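Lysin (Bacillus phage PBC5, PDB 6ILU) probably anchors the phage endolysin to the bacterial cell wall, through its SH3b-type cell-wall-binding domain. Local coordinates at residues Trp79-Ser84 with Val111-Asn116; Gly24-Glu29 with Ala37-Lys42. One frame throughout, in Å; residues are numbered along the deposited sequence.

Interaction 1: residues Trp79-Ser84 with Val111-Asn116; sequences WYKVRS and VYNAHN. With EDO (1,2-ethanediol), chain K; SO4 (sulfate ion), chain D; EDO (1,2-ethanediol), chain I.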
loop_
_atom_site.group_PDB
_atom_site.type_symbol
_atom_site.label_atom_id
_atom_site.label_comp_id
_atom_site.label_asym_id
_atom_site.label_seq_id
_atom_site.Cartn_x
_atom_site.Cartn_y
_atom_site.Cartn_z
ATOM N N TRP A 79 -3.616 2.729 -6.292
ATOM C CA TRP A 79 -3.275 1.563 -5.450
ATOM C C TRP A 79 -3.342 0.294 -6.282
ATOM O O TRP A 79 -4.167 0.171 -7.217
ATOM C CB TRP A 79 -4.234 1.475 -4.269
ATOM C CG TRP A 79 -4.162 2.648 -3.376
ATOM C CD1 TRP A 79 -5.050 3.708 -3.338
ATOM C CD2 TRP A 79 -3.170 2.927 -2.389
ATOM N NE1 TRP A 79 -4.662 4.617 -2.396
ATOM C CE2 TRP A 79 -3.511 4.165 -1.787
ATOM C CE3 TRP A 79 -2.001 2.276 -1.966
ATOM C CZ2 TRP A 79 -2.745 4.746 -0.789
ATOM C CZ3 TRP A 79 -1.245 2.854 -0.951
ATOM C CH2 TRP A 79 -1.609 4.083 -0.379
ATOM N N TYR A 80 -2.446 -0.636 -5.983
ATOM C CA TYR A 80 -2.587 -1.969 -6.539
ATOM C C TYR A 80 -3.886 -2.594 -6.021
ATOM O O TYR A 80 -4.304 -2.363 -4.889
ATOM C CB TYR A 80 -1.379 -2.828 -6.178
ATOM C CG TYR A 80 -0.107 -2.431 -6.902
ATOM C CD1 TYR A 80 -0.108 -1.476 -7.924
ATOM C CD2 TYR A 80 1.103 -3.049 -6.565
ATOM C CE1 TYR A 80 1.059 -1.162 -8.597
ATOM C CE2 TYR A 80 2.254 -2.733 -7.207
ATOM C CZ TYR A 80 2.240 -1.784 -8.219
ATOM O OH TYR A 80 3.417 -1.472 -8.862
ATOM N N LYS A 81 -4.542 -3.358 -6.896
ATOM C CA LYS A 81 -5.843 -3.960 -6.618
ATOM C C LYS A 81 -5.687 -5.450 -6.336
ATOM O O LYS A 81 -4.993 -6.186 -7.078
ATOM C CB LYS A 81 -6.803 -3.751 -7.811
ATOM C CG LYS A 81 -6.890 -2.287 -8.203
ATOM C CD LYS A 81 -7.695 -1.528 -7.185
ATOM C CE LYS A 81 -7.737 -0.040 -7.545
ATOM N NZ LYS A 81 -8.638 0.693 -6.641
ATOM N N VAL A 82 -6.357 -5.878 -5.260
ATOM C CA VAL A 82 -6.258 -7.257 -4.777
ATOM C C VAL A 82 -7.558 -7.979 -5.070
ATOM O O VAL A 82 -8.630 -7.512 -4.667
ATOM C CB VAL A 82 -5.940 -7.282 -3.248
ATOM C CG1 VAL A 82 -5.735 -8.737 -2.746
ATOM C CG2 VAL A 82 -4.651 -6.434 -2.932
ATOM N N ARG A 83 -7.476 -9.109 -5.784
ATOM C CA ARG A 83 -8.683 -9.875 -6.125
ATOM C C ARG A 83 -8.464 -11.331 -5.827
ATOM O O ARG A 83 -7.388 -11.846 -6.095
ATOM C CB ARG A 83 -9.036 -9.703 -7.589
ATOM C CG ARG A 83 -9.492 -8.294 -7.956
ATOM C CD ARG A 83 -9.667 -8.241 -9.479
ATOM N NE ARG A 83 -10.066 -6.921 -9.960
ATOM C CZ ARG A 83 -9.212 -5.981 -10.355
ATOM N NH1 ARG A 83 -7.897 -6.199 -10.308
ATOM N NH2 ARG A 83 -9.677 -4.809 -10.800
ATOM N N SER A 84 -9.468 -11.998 -5.277
ATOM C CA SER A 84 -9.393 -13.472 -5.153
ATOM C C SER A 84 -9.075 -14.155 -6.489
ATOM O O SER A 84 -9.545 -13.721 -7.559
ATOM C CB SER A 84 -10.718 -14.033 -4.600
ATOM O OG SER A 84 -10.667 -15.449 -4.541
ATOM N N VAL A 111 -13.207 -6.171 -4.716
ATOM C CA VAL A 111 -11.811 -5.806 -5.032
ATOM C C VAL A 111 -11.273 -4.906 -3.904
ATOM O O VAL A 111 -11.995 -4.014 -3.437
ATOM C CB VAL A 111 -11.728 -5.070 -6.366
ATOM C CG1 VAL A 111 -10.274 -4.700 -6.706
ATOM C CG2 VAL A 111 -12.404 -5.909 -7.473
ATOM N N TYR A 112 -10.040 -5.132 -3.462
ATOM C CA TYR A 112 -9.452 -4.336 -2.386
ATOM C C TYR A 112 -8.245 -3.554 -2.839
ATOM O O TYR A 112 -7.628 -3.887 -3.850
ATOM C CB TYR A 112 -9.038 -5.225 -1.210
ATOM C CG TYR A 112 -10.174 -6.095 -0.728
ATOM C CD1 TYR A 112 -10.352 -7.387 -1.240
ATOM C CD2 TYR A 112 -11.061 -5.616 0.218
ATOM C CE1 TYR A 112 -11.433 -8.174 -0.800
ATOM C CE2 TYR A 112 -12.155 -6.389 0.662
ATOM C CZ TYR A 112 -12.303 -7.676 0.139
ATOM O OH TYR A 112 -13.362 -8.443 0.547
ATOM N N ASN A 113 -7.908 -2.493 -2.101
ATOM C CA ASN A 113 -6.602 -1.858 -2.304
ATOM C C ASN A 113 -5.547 -2.505 -1.436
ATOM O O ASN A 113 -5.808 -2.813 -0.262
ATOM C CB ASN A 113 -6.662 -0.354 -1.978
ATOM C CG ASN A 113 -7.459 0.429 -2.973
ATOM O OD1 ASN A 113 -7.606 0.048 -4.123
ATOM N ND2 ASN A 113 -7.979 1.557 -2.530
ATOM N N ALA A 114 -4.353 -2.741 -2.006
ATOM C CA ALA A 114 -3.202 -3.251 -1.243
ATOM C C ALA A 114 -2.755 -2.181 -0.242
ATOM O O ALA A 114 -2.374 -1.098 -0.683
ATOM C CB ALA A 114 -2.061 -3.561 -2.198
ATOM N N HIS A 115 -2.811 -2.471 1.065
ATOM C CA HIS A 115 -2.402 -1.513 2.095
ATOM C C HIS A 115 -0.972 -1.723 2.605
ATOM O O HIS A 115 -0.369 -0.780 3.147
ATOM C CB HIS A 115 -3.350 -1.559 3.297
ATOM C CG HIS A 115 -4.655 -0.867 3.046
ATOM N ND1 HIS A 115 -5.568 -1.325 2.117
ATOM C CD2 HIS A 115 -5.216 0.216 3.632
ATOM C CE1 HIS A 115 -6.636 -0.537 2.129
ATOM N NE2 HIS A 115 -6.444 0.418 3.025
ATOM N N ASN A 116 -0.442 -2.948 2.408
ATOM C CA ASN A 116 0.938 -3.269 2.779
ATOM C C ASN A 116 1.165 -4.690 2.318
ATOM O O ASN A 116 0.204 -5.434 2.132
ATOM C CB ASN A 116 1.196 -3.114 4.318
ATOM C CG ASN A 116 1.702 -1.732 4.681
ATOM O OD1 ASN A 116 2.618 -1.236 4.030
ATOM N ND2 ASN A 116 1.203 -1.144 5.781
HETATM C C1 EDO K . -13.122 -5.986 -11.806
HETATM O O1 EDO K . -12.885 -7.244 -11.142
HETATM C C2 EDO K . -13.669 -4.980 -10.810
HETATM O O2 EDO K . -12.694 -3.943 -10.658
HETATM S S SO4 D . -9.277 4.304 -4.816
HETATM O O1 SO4 D . -8.187 5.154 -4.327
HETATM O O2 SO4 D . -10.469 5.120 -5.018
HETATM O O3 SO4 D . -9.572 3.247 -3.859
HETATM O O4 SO4 D . -8.921 3.694 -6.092
HETATM C C1 EDO I . -15.506 -6.398 2.483
HETATM O O1 EDO I . -14.651 -7.509 2.859
HETATM C C2 EDO I . -15.283 -5.163 3.341
HETATM O O2 EDO I . -14.007 -4.504 3.120
#
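Lys81 and Asn113 run side by side off the same face of an antiparallel strand pair, and Lys81 NZ donates to Asn113 OD1 at 2.8 Å, in the plane of the amide carbonyl. A bend at chi2 (-74°) of Lys81 folds the chain along its neighbour. With OD1 occupied, the other end of the amide turns to a bound sulfate, Asn113 ND2 lying 2.7 Å from its O3, while Lys81 NZ also reaches sulfate O4 at 3.1 Å. Trp79 flanks the amide: its CB sits 3.6 Å from Asn113 CG, the ring and amide planes 29° apart. On the other face Val82 CG2 packs against Ala114 CB at 3.9 Å, and Val122 of strand 121-123 touches both residues.

Behind these side chains lies the backbone pairing. Val82 and Tyr112 exchange two N-H...O bonds, and Ala114 N adds one to Tyr80 O (2.9 Å). At the far end, Val111 CG1 lies over one face of the Arg83 guanidinium, offset toward its rim; Arg83 NH2 makes a salt bridge with the terminal carboxylate of Lys140. Further out, the Trp79 and His115 rings both meet Trp53. The sulfate probably came from the crystallisation liquor, but ammonium and amide N-H converging on it make a small anion-binding spot beside the indole in this SH3b-type domain.

Interaction 2: residues Gly24-Glu29 with Ala37-Lys42; sequences GVNLYE and AGNITK. With SO4 (sulfate ion), chain E.
Leu27 lays its branched end obliquely over Ile40 on one face of the hairpin, CD1 3.6 Å from Ile40 CG1 and CD2 3.7 Å from Ile40 CD1. Ile40 CG1 stands anti to its own carbonyl carbon (chi1 -62°), which carries the ethyl arm to the leucine and leaves CG2 on the side of a sulfate, probably from the crystallisation liquor. Gly38, paired with Leu27 across the strands, has no side chain; the leucine packs diagonally on Ile40, two residues on from Gly38 and on the same face. Leu63 touches Ile40 from a neighbouring loop.

The opposite face carries a polar pair. Asn39 ND2 donates to Asn26 OD1 at 3.1 Å; the acceptor lies near the plane of the Asn39 amide, but the two amide planes are turned 49° apart and the N-H...O angle is only 144°, so the bond is somewhat bent. The Asn39 amide also lies against Gly24, its OD1 3.6 Å from Gly24 CA.

Between the faces, Val25 and Ile40 trade two backbone bonds in a regular antiparallel pair. The regularity breaks at Leu27 O, which accepts from Ala37 N at 2.7 Å and from Gly38 N at 3.1 Å, both donors reaching it from the same face of the carbonyl plane. Two residues opposite one make this a classic beta bulge. Past Ile40, the last bridged residue, Thr41 N donates to O1 of the sulfate at 2.9 Å, with Lys42 N adding a weak bond to the same oxygen. The hairpin is thus two-sided, with an aliphatic overlap on one face and an amide-to-amide bond on the other, while the Leu27 carbonyl, accepting two N-H groups, and Leu27 N, donating to Gly38 O, keep the strands hydrogen-bonded across the bulge.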
loop_
_atom_site.group_PDB
_atom_site.type_symbol
_atom_site.label_atom_id
_atom_site.label_comp_id
_atom_site.label_asym_id
_atom_site.label_seq_id
_atom_site.Cartn_x
_atom_site.Cartn_y
_atom_site.Cartn_z
ATOM N N GLY A 24 8.916 21.112 -4.897
ATOM C CA GLY A 24 9.416 20.117 -3.978
ATOM C C GLY A 24 8.362 19.500 -3.087
ATOM O O GLY A 24 7.532 20.207 -2.513
ATOM N N VAL A 25 8.355 18.173 -3.013
ATOM C CA VAL A 25 7.544 17.448 -2.049
ATOM C C VAL A 25 8.482 16.853 -1.013
ATOM O O VAL A 25 9.446 16.180 -1.391
ATOM C CB VAL A 25 6.746 16.323 -2.691
ATOM C CG1 VAL A 25 6.007 15.535 -1.612
ATOM C CG2 VAL A 25 5.807 16.882 -3.726
ATOM N N ASN A 26 8.210 17.081 0.273
ATOM C CA ASN A 26 9.144 16.647 1.315
ATOM C C ASN A 26 9.079 15.159 1.606
ATOM O O ASN A 26 8.017 14.542 1.533
ATOM C CB ASN A 26 8.901 17.403 2.614
ATOM C CG ASN A 26 9.087 18.891 2.443
ATOM O OD1 ASN A 26 10.037 19.322 1.815
ATOM N ND2 ASN A 26 8.139 19.673 2.934
ATOM N N LEU A 27 10.259 14.610 1.892
ATOM C CA LEU A 27 10.408 13.231 2.348
ATOM C C LEU A 27 10.863 13.260 3.793
ATOM O O LEU A 27 11.586 14.187 4.209
ATOM C CB LEU A 27 11.435 12.443 1.520
ATOM C CG LEU A 27 11.131 12.281 0.039
ATOM C CD1 LEU A 27 12.243 11.528 -0.665
ATOM C CD2 LEU A 27 9.767 11.605 -0.179
ATOM N N TYR A 28 10.495 12.198 4.515
ATOM C CA TYR A 28 10.647 12.126 5.953
ATOM C C TYR A 28 11.101 10.757 6.412
ATOM O O TYR A 28 10.916 9.730 5.713
ATOM C CB TYR A 28 9.309 12.404 6.647
ATOM C CG TYR A 28 8.756 13.788 6.414
ATOM C CD1 TYR A 28 9.106 14.836 7.249
ATOM C CD2 TYR A 28 7.897 14.034 5.353
ATOM C CE1 TYR A 28 8.592 16.131 7.040
ATOM C CE2 TYR A 28 7.412 15.337 5.113
ATOM C CZ TYR A 28 7.749 16.355 5.978
ATOM O OH TYR A 28 7.258 17.627 5.765
ATOM N N GLU A 29 11.679 10.722 7.611
ATOM C CA GLU A 29 11.755 9.451 8.343
ATOM C C GLU A 29 10.800 9.524 9.547
ATOM O O GLU A 29 10.261 10.606 9.855
ATOM C CB GLU A 29 13.197 9.150 8.788
ATOM C CG GLU A 29 13.783 10.184 9.671
ATOM C CD GLU A 29 15.252 9.894 9.992
ATOM O OE1 GLU A 29 15.521 8.903 10.682
ATOM O OE2 GLU A 29 16.133 10.661 9.559
ATOM N N ALA A 37 13.714 14.590 5.892
ATOM C CA ALA A 37 14.859 13.886 5.330
ATOM C C ALA A 37 15.326 14.469 4.031
ATOM O O ALA A 37 16.526 14.451 3.718
ATOM C CB ALA A 37 14.527 12.429 5.120
ATOM N N GLY A 38 14.403 15.006 3.259
ATOM C CA GLY A 38 14.822 15.636 2.021
ATOM C C GLY A 38 13.646 16.077 1.202
ATOM O O GLY A 38 12.575 16.203 1.741
ATOM N N ASN A 39 13.858 16.230 -0.101
ATOM C CA ASN A 39 12.964 16.950 -0.991
ATOM C C ASN A 39 12.976 16.357 -2.424
ATOM O O ASN A 39 14.051 16.246 -3.015
ATOM C CB ASN A 39 13.432 18.419 -0.982
ATOM C CG ASN A 39 12.474 19.345 -1.636
ATOM O OD1 ASN A 39 12.738 19.844 -2.718
ATOM N ND2 ASN A 39 11.336 19.584 -0.985
ATOM N N ILE A 40 11.818 15.986 -2.984
ATOM C CA ILE A 40 11.714 15.472 -4.365
ATOM C C ILE A 40 11.119 16.541 -5.300
ATOM O O ILE A 40 9.981 16.947 -5.072
ATOM C CB ILE A 40 10.757 14.256 -4.503
ATOM C CG1 ILE A 40 11.187 13.047 -3.703
ATOM C CG2 ILE A 40 10.655 13.796 -5.961
ATOM C CD1 ILE A 40 10.112 11.956 -3.824
ATOM N N THR A 41 11.827 16.938 -6.350
ATOM C CA THR A 41 11.328 17.990 -7.238
ATOM C C THR A 41 11.008 17.415 -8.615
ATOM O O THR A 41 10.340 18.050 -9.418
ATOM C CB THR A 41 12.342 19.153 -7.399
ATOM O OG1 THR A 41 13.634 18.622 -7.746
ATOM C CG2 THR A 41 12.451 19.964 -6.107
ATOM N N LYS A 42 11.498 16.209 -8.892
ATOM C CA LYS A 42 11.292 15.598 -10.204
ATOM C C LYS A 42 9.971 14.896 -10.215
ATOM O O LYS A 42 9.809 13.867 -9.561
ATOM C CB LYS A 42 12.410 14.588 -10.536
ATOM C CG LYS A 42 12.332 14.000 -11.934
ATOM C CD LYS A 42 12.522 15.110 -12.957
ATOM C CE LYS A 42 12.655 14.605 -14.393
ATOM N NZ LYS A 42 12.851 15.779 -15.319
HETATM S S SO4 E . 14.695 14.082 -6.910
HETATM O O1 SO4 E . 14.180 15.436 -7.108
HETATM O O2 SO4 E . 15.098 13.912 -5.516
HETATM O O3 SO4 E . 15.850 13.855 -7.775
HETATM O O4 SO4 E . 13.649 13.114 -7.241
#

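The two contacts lie on opposite sides of the chain's centre, their own centres 26 Å apart and their nearest atoms about 14 Å apart, so neither touches the other. Interaction 2 comes first along the chain and closes before interaction 1 opens. It is a local hairpin, strands 25-29 and 35-40 forming a two-stranded sheet at the surface. Interaction 1 joins residues much further apart in sequence, pairing strand 75-84 with strand 112-113 in the large curled sheet. Strand 75-84 also pairs with strands 13-17 and 135-138, and so connects early and late segments. Given that separation and the SH3b family, the chain probably comprises two SH3b-like parts, with one contact in each.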